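Local coordinates for protein Azi13 (Streptomyces sahachiroi, PDB 5HMB) that probably acts as a hotdog-fold acyl thioesterase of the PaaI family, linked to naphthoate polyketide formation in azinomycin biosynthesis, at residues Leu20-Ala30 with Ser58-Trp67. Numbering follows the deposited sequence.
Sequences LQFERIDPDRA and SVASAAADRW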
loop_
_atom_site.group_PDB
_atom_site.type_symbol
_atom_site.label_atom_id
_atom_site.label_comp_id
_atom_site.label_asym_id
_atom_site.label_seq_id
_atom_site.Cartn_x
_atom_site.Cartn_y
_atom_site.Cartn_z
ATOM N N LEU A 20 15.076 -16.867 10.463
ATOM C CA LEU A 20 15.725 -16.471 9.222
ATOM C C LEU A 20 17.202 -16.828 9.240
ATOM O O LEU A 20 17.896 -16.605 10.233
ATOM C CB LEU A 20 15.584 -14.970 8.999
ATOM C CG LEU A 20 14.230 -14.430 8.589
ATOM C CD1 LEU A 20 14.354 -12.928 8.439
ATOM C CD2 LEU A 20 13.813 -15.065 7.281
ATOM N N GLN A 21 17.692 -17.362 8.123
ATOM C CA GLN A 21 19.115 -17.644 7.957
ATOM C C GLN A 21 19.583 -16.947 6.691
ATOM O O GLN A 21 19.204 -17.340 5.585
ATOM C CB GLN A 21 19.384 -19.146 7.894
ATOM C CG GLN A 21 18.740 -19.916 9.040
ATOM C CD GLN A 21 19.642 -20.994 9.605
ATOM O OE1 GLN A 21 19.388 -22.189 9.426
ATOM N NE2 GLN A 21 20.703 -20.579 10.298
ATOM N N PHE A 22 20.399 -15.916 6.850
ATOM C CA PHE A 22 20.805 -15.107 5.712
ATOM C C PHE A 22 21.905 -15.795 4.923
ATOM O O PHE A 22 22.925 -16.209 5.480
ATOM C CB PHE A 22 21.244 -13.722 6.176
ATOM C CG PHE A 22 20.098 -12.784 6.379
ATOM C CD1 PHE A 22 19.329 -12.846 7.526
ATOM C CD2 PHE A 22 19.748 -11.884 5.393
ATOM C CE1 PHE A 22 18.252 -11.995 7.710
ATOM C CE2 PHE A 22 18.675 -11.034 5.566
ATOM C CZ PHE A 22 17.929 -11.088 6.730
ATOM N N GLU A 23 21.669 -15.942 3.623
ATOM C CA GLU A 23 22.656 -16.465 2.695
ATOM C C GLU A 23 23.496 -15.357 2.082
ATOM O O GLU A 23 24.655 -15.590 1.720
ATOM C CB GLU A 23 21.950 -17.261 1.587
ATOM C CG GLU A 23 22.860 -18.006 0.613
ATOM C CD GLU A 23 23.625 -19.146 1.269
ATOM O OE1 GLU A 23 24.684 -19.538 0.729
ATOM O OE2 GLU A 23 23.171 -19.648 2.322
ATOM N N ARG A 24 22.944 -14.155 1.962
ATOM C CA ARG A 24 23.657 -13.066 1.315
ATOM C C ARG A 24 23.086 -11.751 1.819
ATOM O O ARG A 24 21.868 -11.607 1.932
ATOM C CB ARG A 24 23.530 -13.157 -0.209
ATOM C CG ARG A 24 24.132 -11.989 -0.955
ATOM C CD ARG A 24 23.647 -11.944 -2.395
ATOM N NE ARG A 24 24.164 -13.044 -3.204
ATOM C CZ ARG A 24 25.363 -13.053 -3.776
ATOM N NH1 ARG A 24 25.747 -14.095 -4.503
ATOM N NH2 ARG A 24 26.183 -12.023 -3.618
ATOM N N ILE A 25 23.972 -10.812 2.145
ATOM C CA ILE A 25 23.574 -9.454 2.507
ATOM C C ILE A 25 24.526 -8.487 1.822
ATOM O O ILE A 25 25.545 -8.084 2.397
ATOM C CB ILE A 25 23.573 -9.202 4.025
ATOM C CG1 ILE A 25 22.745 -10.244 4.763
ATOM C CG2 ILE A 25 23.050 -7.783 4.325
ATOM C CD1 ILE A 25 22.610 -9.964 6.234
ATOM N N ASP A 26 24.213 -8.117 0.598
ATOM C CA ASP A 26 25.015 -7.185 -0.174
ATOM C C ASP A 26 24.330 -5.831 -0.227
ATOM O O ASP A 26 23.149 -5.705 0.102
ATOM C CB ASP A 26 25.240 -7.737 -1.581
ATOM C CG ASP A 26 25.853 -9.122 -1.562
ATOM O OD1 ASP A 26 26.404 -9.506 -0.504
ATOM O OD2 ASP A 26 25.787 -9.822 -2.600
ATOM N N PRO A 27 25.055 -4.775 -0.620
ATOM C CA PRO A 27 24.405 -3.465 -0.794
ATOM C C PRO A 27 23.313 -3.459 -1.864
ATOM O O PRO A 27 22.600 -2.457 -1.995
ATOM C CB PRO A 27 25.565 -2.544 -1.189
ATOM C CG PRO A 27 26.795 -3.249 -0.728
ATOM C CD PRO A 27 26.506 -4.704 -0.856
ATOM N N ASP A 28 23.156 -4.536 -2.625
ATOM C CA ASP A 28 22.202 -4.553 -3.716
ATOM C C ASP A 28 21.262 -5.756 -3.686
ATOM O O ASP A 28 20.455 -5.914 -4.611
ATOM C CB ASP A 28 22.955 -4.506 -5.052
ATOM C CG ASP A 28 23.841 -5.716 -5.254
ATOM O OD1 ASP A 28 24.102 -6.435 -4.262
ATOM O OD2 ASP A 28 24.278 -5.951 -6.401
ATOM N N ARG A 29 21.323 -6.587 -2.646
ATOM C CA ARG A 29 20.540 -7.811 -2.571
ATOM C C ARG A 29 20.785 -8.474 -1.225
ATOM O O ARG A 29 21.921 -8.512 -0.750
ATOM C CB ARG A 29 20.915 -8.773 -3.705
ATOM C CG ARG A 29 20.297 -10.165 -3.599
ATOM C CD ARG A 29 20.384 -10.898 -4.941
ATOM N NE ARG A 29 21.680 -10.681 -5.583
ATOM C CZ ARG A 29 22.717 -11.508 -5.488
ATOM N NH1 ARG A 29 23.859 -11.220 -6.101
ATOM N NH2 ARG A 29 22.612 -12.630 -4.788
ATOM N N ALA A 30 19.723 -8.994 -0.622
ATOM C CA ALA A 30 19.818 -9.822 0.567
ATOM C C ALA A 30 18.919 -11.035 0.369
ATOM O O ALA A 30 17.842 -10.912 -0.219
ATOM C CB ALA A 30 19.420 -9.056 1.833
ATOM N N SER A 58 12.441 -7.722 7.754
ATOM C CA SER A 58 13.802 -8.132 8.124
ATOM C C SER A 58 14.731 -8.171 6.915
ATOM O O SER A 58 15.867 -7.681 6.976
ATOM C CB SER A 58 13.786 -9.517 8.783
ATOM O OG SER A 58 12.947 -9.593 9.918
ATOM N N VAL A 59 14.300 -8.808 5.822
ATOM C CA VAL A 59 15.225 -9.007 4.710
ATOM C C VAL A 59 15.515 -7.678 4.011
ATOM O O VAL A 59 16.661 -7.390 3.632
ATOM C CB VAL A 59 14.697 -10.075 3.732
ATOM C CG1 VAL A 59 15.696 -10.278 2.617
ATOM C CG2 VAL A 59 14.449 -11.412 4.453
ATOM N N ALA A 60 14.498 -6.837 3.844
ATOM C CA ALA A 60 14.734 -5.529 3.245
ATOM C C ALA A 60 15.601 -4.647 4.152
ATOM O O ALA A 60 16.514 -3.961 3.669
ATOM C CB ALA A 60 13.397 -4.856 2.926
ATOM N N SER A 61 15.350 -4.659 5.468
ATOM C CA SER A 61 16.141 -3.813 6.369
ATOM C C SER A 61 17.603 -4.218 6.353
ATOM O O SER A 61 18.493 -3.357 6.414
ATOM C CB SER A 61 15.620 -3.892 7.808
ATOM O OG SER A 61 14.470 -3.090 8.004
ATOM N N ALA A 62 17.870 -5.527 6.310
ATOM C CA ALA A 62 19.248 -5.997 6.218
ATOM C C ALA A 62 19.928 -5.423 4.992
ATOM O O ALA A 62 21.066 -4.950 5.066
ATOM C CB ALA A 62 19.294 -7.526 6.175
ATOM N N ALA A 63 19.242 -5.456 3.845
ATOM C CA ALA A 63 19.848 -4.946 2.624
ATOM C C ALA A 63 20.025 -3.435 2.690
ATOM O O ALA A 63 21.078 -2.914 2.298
ATOM C CB ALA A 63 19.015 -5.333 1.410
ATOM N N ALA A 64 19.005 -2.720 3.179
ATOM C CA ALA A 64 19.074 -1.262 3.259
ATOM C C ALA A 64 20.216 -0.812 4.160
ATOM O O ALA A 64 20.938 0.136 3.837
ATOM C CB ALA A 64 17.757 -0.696 3.784
ATOM N N ASP A 65 20.357 -1.467 5.313
ATOM C CA ASP A 65 21.436 -1.177 6.247
ATOM C C ASP A 65 22.791 -1.380 5.584
ATOM O O ASP A 65 23.669 -0.512 5.648
ATOM C CB ASP A 65 21.288 -2.080 7.466
ATOM C CG ASP A 65 21.756 -1.426 8.731
ATOM O OD1 ASP A 65 21.438 -0.232 8.940
ATOM O OD2 ASP A 65 22.443 -2.108 9.517
ATOM N N ARG A 66 22.962 -2.523 4.916
ATOM C CA ARG A 66 24.215 -2.832 4.236
ATOM C C ARG A 66 24.503 -1.856 3.099
ATOM O O ARG A 66 25.672 -1.576 2.806
ATOM C CB ARG A 66 24.176 -4.279 3.727
ATOM C CG ARG A 66 25.432 -4.755 2.994
ATOM C CD ARG A 66 26.685 -4.728 3.881
ATOM N NE ARG A 66 27.874 -5.147 3.137
ATOM C CZ ARG A 66 28.651 -4.326 2.431
ATOM N NH1 ARG A 66 28.377 -3.028 2.372
ATOM N NH2 ARG A 66 29.705 -4.801 1.781
ATOM N N TRP A 67 23.467 -1.305 2.461
ATOM C CA TRP A 67 23.713 -0.309 1.419
ATOM C C TRP A 67 24.085 1.055 2.000
ATOM O O TRP A 67 24.891 1.787 1.411
ATOM C CB TRP A 67 22.487 -0.166 0.512
ATOM C CG TRP A 67 22.682 0.875 -0.569
ATOM C CD1 TRP A 67 23.263 0.687 -1.797
ATOM C CD2 TRP A 67 22.319 2.265 -0.505
ATOM N NE1 TRP A 67 23.277 1.877 -2.497
ATOM C CE2 TRP A 67 22.704 2.856 -1.727
ATOM C CE3 TRP A 67 21.703 3.060 0.460
ATOM C CZ2 TRP A 67 22.482 4.199 -2.008
ATOM C CZ3 TRP A 67 21.485 4.385 0.181
ATOM C CH2 TRP A 67 21.886 4.950 -1.040
#
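F22 meets helix 49-68 with the far end of its ring: CE2 lies 3.6 Å from A62 CB, while the S58 carbonyl oxygen and V59 CA sit at the ring edge. With chi1 at -83°, F22 CG lies beside the backbone N, which carries CE2 and CZ to V59 and A62. In the buried layer A30 sets its CB 3.8 Å from A63 CB and touches V59 CG1. At the start of segment 58-67, L20 CD1 presses on S58 CB at a tight 3.5 Å; S58 OG is hydrogen-bonded to A54 O and to H48 NE2 of the second subunit. An alanine in place of F22 would probably open a gap beside A62 and V59. The other end borders solvent, yet its carbons still pack. I25 CG2 reaches A62 O and R66 CB; exposed R66, bent at chi2 (62°), lays one guanidinium face over P27, whose CG is 3.5 Å from R66 NH1. Past it, P27 O approaches the W67 ring edge, 3.2 Å from CD1. The turn D26-R29 thus rests on the last helical turn. The hotdog helix meets the hairpin of strands 21-26 and 29-35 through apolar carbons, carbonyl oxygens and a guanidinium face, without hydrogen bonds or salt bridges between the segments, which implies specificity by fit rather than polar pairing.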